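Long-range contacts in glycosyl hydrolase, family 38 (Enterococcus faecalis, PDB 3LVT), which probably acts as an alpha-mannosidase of glycosyl hydrolase family 38, trimming mannose from carbohydrate substrates: residues 545-550 against 778-783; 554-559 against 724-729. One frame throughout, in Å; residues are numbered along the deposited sequence.

Interaction 1: 545-550 against 778-783; sequences LTIADK and YGLSLH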
ATOM      1  N   LEU A 545      22.746   6.484 -16.830  1.00 43.93           N
ATOM      2  CA  LEU A 545      23.775   6.011 -15.909  1.00 45.47           C
ATOM      3  C   LEU A 545      24.384   4.702 -16.373  1.00 46.23           C
ATOM      4  O   LEU A 545      23.685   3.818 -16.901  1.00 46.76           O
ATOM      5  CB  LEU A 545      23.193   5.779 -14.515  1.00 45.48           C
ATOM      6  CG  LEU A 545      22.185   6.782 -13.958  1.00 45.48           C
ATOM      7  CD1 LEU A 545      21.694   6.298 -12.618  1.00 45.14           C
ATOM      8  CD2 LEU A 545      22.803   8.162 -13.831  1.00 46.99           C
ATOM      9  N   THR A 546      25.694   4.613 -16.173  1.00 46.69           N
ATOM     10  CA  THR A 546      26.470   3.401 -16.296  1.00 47.13           C
ATOM     11  C   THR A 546      26.997   3.145 -14.886  1.00 48.02           C
ATOM     12  O   THR A 546      27.607   4.025 -14.273  1.00 47.82           O
ATOM     13  CB  THR A 546      27.648   3.629 -17.232  1.00 47.39           C
ATOM     14  OG1 THR A 546      27.160   4.017 -18.523  1.00 48.41           O
ATOM     15  CG2 THR A 546      28.502   2.370 -17.371  1.00 47.44           C
ATOM     16  N   ILE A 547      26.751   1.957 -14.353  1.00 48.61           N
ATOM     17  CA  ILE A 547      27.155   1.676 -12.995  1.00 49.67           C
ATOM     18  C   ILE A 547      27.999   0.410 -12.881  1.00 50.02           C
ATOM     19  O   ILE A 547      27.733  -0.571 -13.553  1.00 50.49           O
ATOM     20  CB  ILE A 547      25.941   1.531 -12.103  1.00 49.58           C
ATOM     21  CG1 ILE A 547      25.159   2.847 -12.061  1.00 51.16           C
ATOM     22  CG2 ILE A 547      26.371   1.142 -10.715  1.00 50.06           C
ATOM     23  CD1 ILE A 547      23.718   2.693 -11.483  1.00 52.54           C
ATOM     24  N   ALA A 548      29.002   0.427 -12.015  1.00 50.48           N
ATOM     25  CA  ALA A 548      29.788  -0.780 -11.752  1.00 51.44           C
ATOM     26  C   ALA A 548      29.576  -1.243 -10.303  1.00 52.01           C
ATOM     27  O   ALA A 548      29.691  -0.446  -9.369  1.00 52.71           O
ATOM     28  CB  ALA A 548      31.264  -0.523 -12.018  1.00 50.81           C
ATOM     29  N   ASP A 549      29.250  -2.516 -10.104  1.00 52.12           N
ATOM     30  CA  ASP A 549      29.247  -3.053  -8.749  1.00 52.48           C
ATOM     31  C   ASP A 549      30.704  -3.332  -8.393  1.00 52.44           C
ATOM     32  O   ASP A 549      31.348  -4.175  -9.006  1.00 51.88           O
ATOM     33  CB  ASP A 549      28.389  -4.320  -8.661  1.00 52.48           C
ATOM     34  CG  ASP A 549      28.172  -4.796  -7.221  1.00 54.47           C
ATOM     35  OD1 ASP A 549      29.162  -4.895  -6.442  1.00 55.64           O
ATOM     36  OD2 ASP A 549      27.001  -5.088  -6.869  1.00 55.51           O
ATOM     37  N   LYS A 550      31.243  -2.607  -7.421  1.00 53.24           N
ATOM     38  CA  LYS A 550      32.667  -2.789  -7.070  1.00 53.75           C
ATOM     39  C   LYS A 550      33.005  -4.158  -6.468  1.00 53.79           C
ATOM     40  O   LYS A 550      34.152  -4.575  -6.536  1.00 54.05           O
ATOM     41  CB  LYS A 550      33.205  -1.626  -6.242  1.00 53.34           C
ATOM     42  CG  LYS A 550      33.601  -0.453  -7.138  1.00 54.71           C
ATOM     43  CD  LYS A 550      33.599   0.912  -6.435  1.00 57.18           C
ATOM     44  CE  LYS A 550      34.754   1.057  -5.446  1.00 57.29           C
ATOM     45  NZ  LYS A 550      35.140   2.481  -5.239  1.00 58.25           N
ATOM     46  N   TYR A 778      11.876   6.742  -6.500  1.00 45.32           N
ATOM     47  CA  TYR A 778      12.230   5.357  -6.752  1.00 45.08           C
ATOM     48  C   TYR A 778      13.724   5.162  -6.574  1.00 45.28           C
ATOM     49  O   TYR A 778      14.411   6.078  -6.162  1.00 45.62           O
ATOM     50  CB  TYR A 778      11.787   4.938  -8.143  1.00 44.66           C
ATOM     51  CG  TYR A 778      12.256   5.832  -9.268  1.00 44.44           C
ATOM     52  CD1 TYR A 778      11.723   7.118  -9.433  1.00 43.29           C
ATOM     53  CD2 TYR A 778      13.197   5.379 -10.199  1.00 41.40           C
ATOM     54  CE1 TYR A 778      12.141   7.934 -10.463  1.00 41.49           C
ATOM     55  CE2 TYR A 778      13.607   6.190 -11.232  1.00 42.03           C
ATOM     56  CZ  TYR A 778      13.067   7.470 -11.359  1.00 41.19           C
ATOM     57  OH  TYR A 778      13.465   8.288 -12.378  1.00 40.35           O
ATOM     58  N   GLY A 779      14.239   3.978  -6.873  1.00 46.02           N
ATOM     59  CA  GLY A 779      15.669   3.742  -6.681  1.00 46.75           C
ATOM     60  C   GLY A 779      16.222   2.415  -7.152  1.00 47.45           C
ATOM     61  O   GLY A 779      15.513   1.570  -7.682  1.00 47.32           O
ATOM     62  N   LEU A 780      17.515   2.215  -6.931  1.00 48.52           N
ATOM     63  CA  LEU A 780      18.181   1.067  -7.519  1.00 48.85           C
ATOM     64  C   LEU A 780      19.153   0.444  -6.545  1.00 48.99           C
ATOM     65  O   LEU A 780      19.791   1.147  -5.759  1.00 49.28           O
ATOM     66  CB  LEU A 780      18.899   1.535  -8.772  1.00 48.53           C
ATOM     67  CG  LEU A 780      19.722   0.573  -9.603  1.00 49.75           C
ATOM     68  CD1 LEU A 780      19.774   1.138 -11.017  1.00 50.22           C
ATOM     69  CD2 LEU A 780      21.144   0.418  -9.014  1.00 49.66           C
ATOM     70  N   SER A 781      19.278  -0.877  -6.623  1.00 49.32           N
ATOM     71  CA  SER A 781      20.240  -1.641  -5.815  1.00 48.79           C
ATOM     72  C   SER A 781      20.748  -2.826  -6.601  1.00 48.23           C
ATOM     73  O   SER A 781      19.972  -3.542  -7.208  1.00 49.02           O
ATOM     74  CB  SER A 781      19.546  -2.162  -4.586  1.00 48.81           C
ATOM     75  OG  SER A 781      20.462  -2.189  -3.519  1.00 52.71           O
ATOM     76  N   LEU A 782      22.053  -3.035  -6.611  1.00 48.14           N
ATOM     77  CA  LEU A 782      22.645  -4.176  -7.303  1.00 47.30           C
ATOM     78  C   LEU A 782      23.040  -5.223  -6.290  1.00 47.27           C
ATOM     79  O   LEU A 782      23.428  -4.874  -5.176  1.00 46.71           O
ATOM     80  CB  LEU A 782      23.874  -3.750  -8.072  1.00 46.57           C
ATOM     81  CG  LEU A 782      23.760  -2.533  -8.981  1.00 47.53           C
ATOM     82  CD1 LEU A 782      25.144  -2.180  -9.534  1.00 46.53           C
ATOM     83  CD2 LEU A 782      22.744  -2.746 -10.121  1.00 47.61           C
ATOM     84  N   HIS A 783      22.932  -6.502  -6.662  1.00 47.63           N
ATOM     85  CA  HIS A 783      23.440  -7.580  -5.798  1.00 48.21           C
ATOM     86  C   HIS A 783      24.217  -8.637  -6.573  1.00 48.97           C
ATOM     87  O   HIS A 783      24.240  -8.628  -7.815  1.00 49.23           O
ATOM     88  CB  HIS A 783      22.331  -8.210  -4.940  1.00 47.67           C
ATOM     89  CG  HIS A 783      21.322  -9.014  -5.719  1.00 48.44           C
ATOM     90  ND1 HIS A 783      20.046  -8.557  -5.986  1.00 48.04           N
ATOM     91  CD2 HIS A 783      21.395 -10.253  -6.265  1.00 47.66           C
ATOM     92  CE1 HIS A 783      19.381  -9.475  -6.664  1.00 47.01           C
ATOM     93  NE2 HIS A 783      20.179 -10.509  -6.855  1.00 48.80           N
TER

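Interaction 2: 554-559 against 724-729; sequences ETFSKL and QNKGVT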
ATOM      1  N   GLU A 554      30.266  -6.758 -11.937  1.00 50.93           N
ATOM      2  CA  GLU A 554      29.233  -6.585 -12.964  1.00 50.75           C
ATOM      3  C   GLU A 554      28.982  -5.108 -13.210  1.00 49.85           C
ATOM      4  O   GLU A 554      28.940  -4.307 -12.271  1.00 50.08           O
ATOM      5  CB  GLU A 554      27.937  -7.280 -12.571  1.00 51.27           C
ATOM      6  CG  GLU A 554      28.107  -8.751 -12.180  1.00 52.17           C
ATOM      7  CD  GLU A 554      28.434  -9.649 -13.354  1.00 54.45           C
ATOM      8  OE1 GLU A 554      28.333  -9.201 -14.517  1.00 56.16           O
ATOM      9  OE2 GLU A 554      28.800 -10.820 -13.111  1.00 56.87           O
ATOM     10  N   THR A 555      28.859  -4.756 -14.482  1.00 49.06           N
ATOM     11  CA  THR A 555      28.562  -3.384 -14.884  1.00 48.23           C
ATOM     12  C   THR A 555      27.224  -3.344 -15.599  1.00 47.36           C
ATOM     13  O   THR A 555      26.804  -4.342 -16.191  1.00 47.04           O
ATOM     14  CB  THR A 555      29.672  -2.789 -15.767  1.00 47.93           C
ATOM     15  OG1 THR A 555      29.777  -3.549 -16.959  1.00 48.05           O
ATOM     16  CG2 THR A 555      31.026  -2.844 -15.051  1.00 49.10           C
ATOM     17  N   PHE A 556      26.555  -2.200 -15.519  1.00 46.72           N
ATOM     18  CA  PHE A 556      25.226  -2.032 -16.113  1.00 46.42           C
ATOM     19  C   PHE A 556      25.086  -0.692 -16.823  1.00 46.65           C
ATOM     20  O   PHE A 556      25.582   0.326 -16.353  1.00 47.66           O
ATOM     21  CB  PHE A 556      24.142  -2.125 -15.052  1.00 45.54           C
ATOM     22  CG  PHE A 556      24.032  -3.466 -14.387  1.00 44.24           C
ATOM     23  CD1 PHE A 556      23.204  -4.442 -14.904  1.00 41.65           C
ATOM     24  CD2 PHE A 556      24.713  -3.729 -13.192  1.00 42.45           C
ATOM     25  CE1 PHE A 556      23.072  -5.673 -14.262  1.00 42.01           C
ATOM     26  CE2 PHE A 556      24.579  -4.950 -12.548  1.00 40.07           C
ATOM     27  CZ  PHE A 556      23.775  -5.927 -13.083  1.00 39.67           C
ATOM     28  N   SER A 557      24.351  -0.680 -17.919  1.00 46.31           N
ATOM     29  CA  SER A 557      24.376   0.460 -18.817  1.00 46.21           C
ATOM     30  C   SER A 557      22.977   0.962 -19.234  1.00 45.30           C
ATOM     31  O   SER A 557      22.001   0.222 -19.179  1.00 45.05           O
ATOM     32  CB  SER A 557      25.156   0.026 -20.051  1.00 46.64           C
ATOM     33  OG  SER A 557      25.590   1.149 -20.777  1.00 50.12           O
ATOM     34  N   LYS A 558      22.889   2.219 -19.655  1.00 44.68           N
ATOM     35  CA  LYS A 558      21.628   2.796 -20.166  1.00 44.60           C
ATOM     36  C   LYS A 558      20.503   2.942 -19.141  1.00 43.93           C
ATOM     37  O   LYS A 558      19.349   3.179 -19.513  1.00 44.00           O
ATOM     38  CB  LYS A 558      21.108   2.011 -21.374  1.00 44.67           C
ATOM     39  CG  LYS A 558      21.967   2.155 -22.619  1.00 45.84           C
ATOM     40  CD  LYS A 558      21.585   1.121 -23.655  1.00 47.04           C
ATOM     41  CE  LYS A 558      22.021   1.582 -25.021  1.00 50.44           C
ATOM     42  NZ  LYS A 558      22.305   0.427 -25.929  1.00 54.16           N
ATOM     43  N   LEU A 559      20.852   2.799 -17.865  1.00 42.84           N
ATOM     44  CA  LEU A 559      19.909   2.917 -16.782  1.00 41.88           C
ATOM     45  C   LEU A 559      19.328   4.316 -16.782  1.00 41.82           C
ATOM     46  O   LEU A 559      19.950   5.257 -17.255  1.00 41.10           O
ATOM     47  CB  LEU A 559      20.598   2.622 -15.445  1.00 41.65           C
ATOM     48  CG  LEU A 559      21.393   1.305 -15.387  1.00 42.14           C
ATOM     49  CD1 LEU A 559      22.374   1.286 -14.234  1.00 42.17           C
ATOM     50  CD2 LEU A 559      20.483   0.079 -15.307  1.00 42.51           C
ATOM     51  N   GLN A 724      22.249 -16.389 -11.585  1.00 53.21           N
ATOM     52  CA  GLN A 724      23.133 -17.137 -10.690  1.00 53.81           C
ATOM     53  C   GLN A 724      24.272 -16.255 -10.172  1.00 52.59           C
ATOM     54  O   GLN A 724      24.938 -16.611  -9.212  1.00 52.92           O
ATOM     55  CB  GLN A 724      23.677 -18.421 -11.363  1.00 54.27           C
ATOM     56  CG  GLN A 724      24.263 -18.251 -12.785  1.00 58.00           C
ATOM     57  CD  GLN A 724      23.194 -17.894 -13.844  1.00 63.00           C
ATOM     58  OE1 GLN A 724      23.319 -16.892 -14.552  1.00 63.40           O
ATOM     59  NE2 GLN A 724      22.138 -18.715 -13.940  1.00 65.06           N
ATOM     60  N   ASN A 725      24.476 -15.101 -10.798  1.00 52.02           N
ATOM     61  CA  ASN A 725      25.648 -14.260 -10.517  1.00 51.37           C
ATOM     62  C   ASN A 725      25.355 -12.864  -9.975  1.00 51.03           C
ATOM     63  O   ASN A 725      26.102 -12.366  -9.136  1.00 51.64           O
ATOM     64  CB  ASN A 725      26.554 -14.156 -11.755  1.00 51.30           C
ATOM     65  CG  ASN A 725      27.149 -15.494 -12.155  1.00 51.49           C
ATOM     66  OD1 ASN A 725      27.296 -16.380 -11.314  1.00 54.11           O
ATOM     67  ND2 ASN A 725      27.480 -15.656 -13.429  1.00 48.60           N
ATOM     68  N   LYS A 726      24.265 -12.253 -10.431  1.00 50.19           N
ATOM     69  CA  LYS A 726      23.996 -10.820 -10.188  1.00 49.65           C
ATOM     70  C   LYS A 726      22.500 -10.521 -10.215  1.00 49.07           C
ATOM     71  O   LYS A 726      21.706 -11.278 -10.777  1.00 48.93           O
ATOM     72  CB  LYS A 726      24.666  -9.983 -11.283  1.00 49.19           C
ATOM     73  CG  LYS A 726      24.704 -10.762 -12.584  1.00 48.53           C
ATOM     74  CD  LYS A 726      24.823  -9.943 -13.795  1.00 47.50           C
ATOM     75  CE  LYS A 726      25.393 -10.789 -14.925  1.00 46.59           C
ATOM     76  NZ  LYS A 726      24.365 -11.544 -15.655  1.00 44.23           N
ATOM     77  N   GLY A 727      22.127  -9.398  -9.627  1.00 48.48           N
ATOM     78  CA  GLY A 727      20.754  -8.936  -9.688  1.00 47.96           C
ATOM     79  C   GLY A 727      20.623  -7.437  -9.580  1.00 47.20           C
ATOM     80  O   GLY A 727      21.530  -6.766  -9.100  1.00 47.79           O
ATOM     81  N   VAL A 728      19.486  -6.934 -10.047  1.00 46.37           N
ATOM     82  CA  VAL A 728      19.121  -5.519  -9.992  1.00 45.58           C
ATOM     83  C   VAL A 728      17.754  -5.417  -9.311  1.00 45.66           C
ATOM     84  O   VAL A 728      16.779  -6.078  -9.744  1.00 45.42           O
ATOM     85  CB  VAL A 728      19.033  -4.916 -11.430  1.00 45.86           C
ATOM     86  CG1 VAL A 728      18.543  -3.452 -11.420  1.00 44.16           C
ATOM     87  CG2 VAL A 728      20.368  -5.054 -12.171  1.00 44.16           C
ATOM     88  N   THR A 729      17.693  -4.623  -8.236  1.00 45.28           N
ATOM     89  CA  THR A 729      16.440  -4.346  -7.520  1.00 45.11           C
ATOM     90  C   THR A 729      16.018  -2.900  -7.723  1.00 44.76           C
ATOM     91  O   THR A 729      16.752  -1.979  -7.366  1.00 45.42           O
ATOM     92  CB  THR A 729      16.561  -4.614  -6.006  1.00 44.92           C
ATOM     93  OG1 THR A 729      16.887  -5.989  -5.792  1.00 46.67           O
ATOM     94  CG2 THR A 729      15.257  -4.324  -5.309  1.00 43.61           C
TER

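Interaction 1: 545-550 against 778-783
Ile547 meets Leu780 and Leu782 with two different branches. Its CG1 lies beside the backbone N and anti to the carbonyl carbon (chi1 -63°). The extended CG1 arm reaches across to the facing strand and brings CD1 to 4.2 Å from Leu780 CD2. The other branch, CG2, approaches Leu782 CD1 at 3.7 Å, and the two side chains cross obliquely. Leu659 also packs against Ile547.

Two residues on, Asp549 points to the same side. With CG anti to the backbone N (chi1 -171°), its carboxylate is carried past Leu782, and Asp549 OD2 comes to 3.6 Å from Leu782 CB. The two side chains run past each other in opposite directions, and Asp549 CB lies 4.0 Å from Leu782 CD1. Asp549 OD1 accepts hydrogen bonds from the backbone N of Lys551 and of Thr552. The bond to Lys551 forms an Asx turn at the end of strand 545-549.

The axes of strands 545-549 and 778-783 approach to 8.4 Å and make an angle of 39°. This is face-to-face packing of two beta sheets in a domain of the galactose mutarotase-like clan. All the touching residues are buried. No hydrogen bond joins the two segments. The contact is held by van der Waals packing, mostly apolar, while Asp549 OD1 is bonded within its own chain at the end of the strand.

Interaction 2: 554-559 against 724-729
Lys726 lies across Glu554, the two side chains meeting at about a right angle. Lys726 CB is 3.8 Å from Glu554 CG. The next atom, Lys726 CG, is 4.0 Å from the carboxylate carbon CD of Glu554. Lys726 CD comes to 3.6 Å from that same Glu554 CD. It also stands 4.2 Å from Phe556 CZ, oblique to the ring. Lys726 CE lies 3.4 Å from Glu554 OE1. The chain then bends (chi4 86°) and brings NZ to a salt bridge with Asp723. Lys726 NZ stays 4.7 Å from Glu554 OE1, so these two charges are near but not in contact.

Deeper in, Val728 packs over one face of the Phe556 ring. Its CG2 lies 3.9 Å from the ring centroid, 28° off the ring normal, in a CH-pi contact.

The contact thus grades from a charged margin to a buried core between the two sheets of the C-terminal domain. No hydrogen bond joins the segments. The methylene chain of Lys726 supplies van der Waals contact, and Glu554 and Asp723 together probably give its ammonium group a favourable electrostatic setting.

Interactions 1 and 2 are neighbouring parts of one sheet-to-sheet interface, with centres about 7 Å apart. Strands 545-549 and 555-566 follow each other in the chain and pair antiparallel, with Ile547 O 2.8 Å from Phe556 N in a probable hydrogen bond. In the facing sheet, strands 772-783 and 727-732 pair likewise, with Ser781 O 2.7 Å from Thr729 N, also a probable hydrogen bond. Ile547 CD1 also packs on Leu559 CD1 at 3.4 Å. Leu782 joins the two contacts, since it also touches Phe556 and Val728. Along the chain, interaction 2 is nested within the loop closed by interaction 1. Both lie away from the calcium site at Asn250, Phe253 and Tyr256.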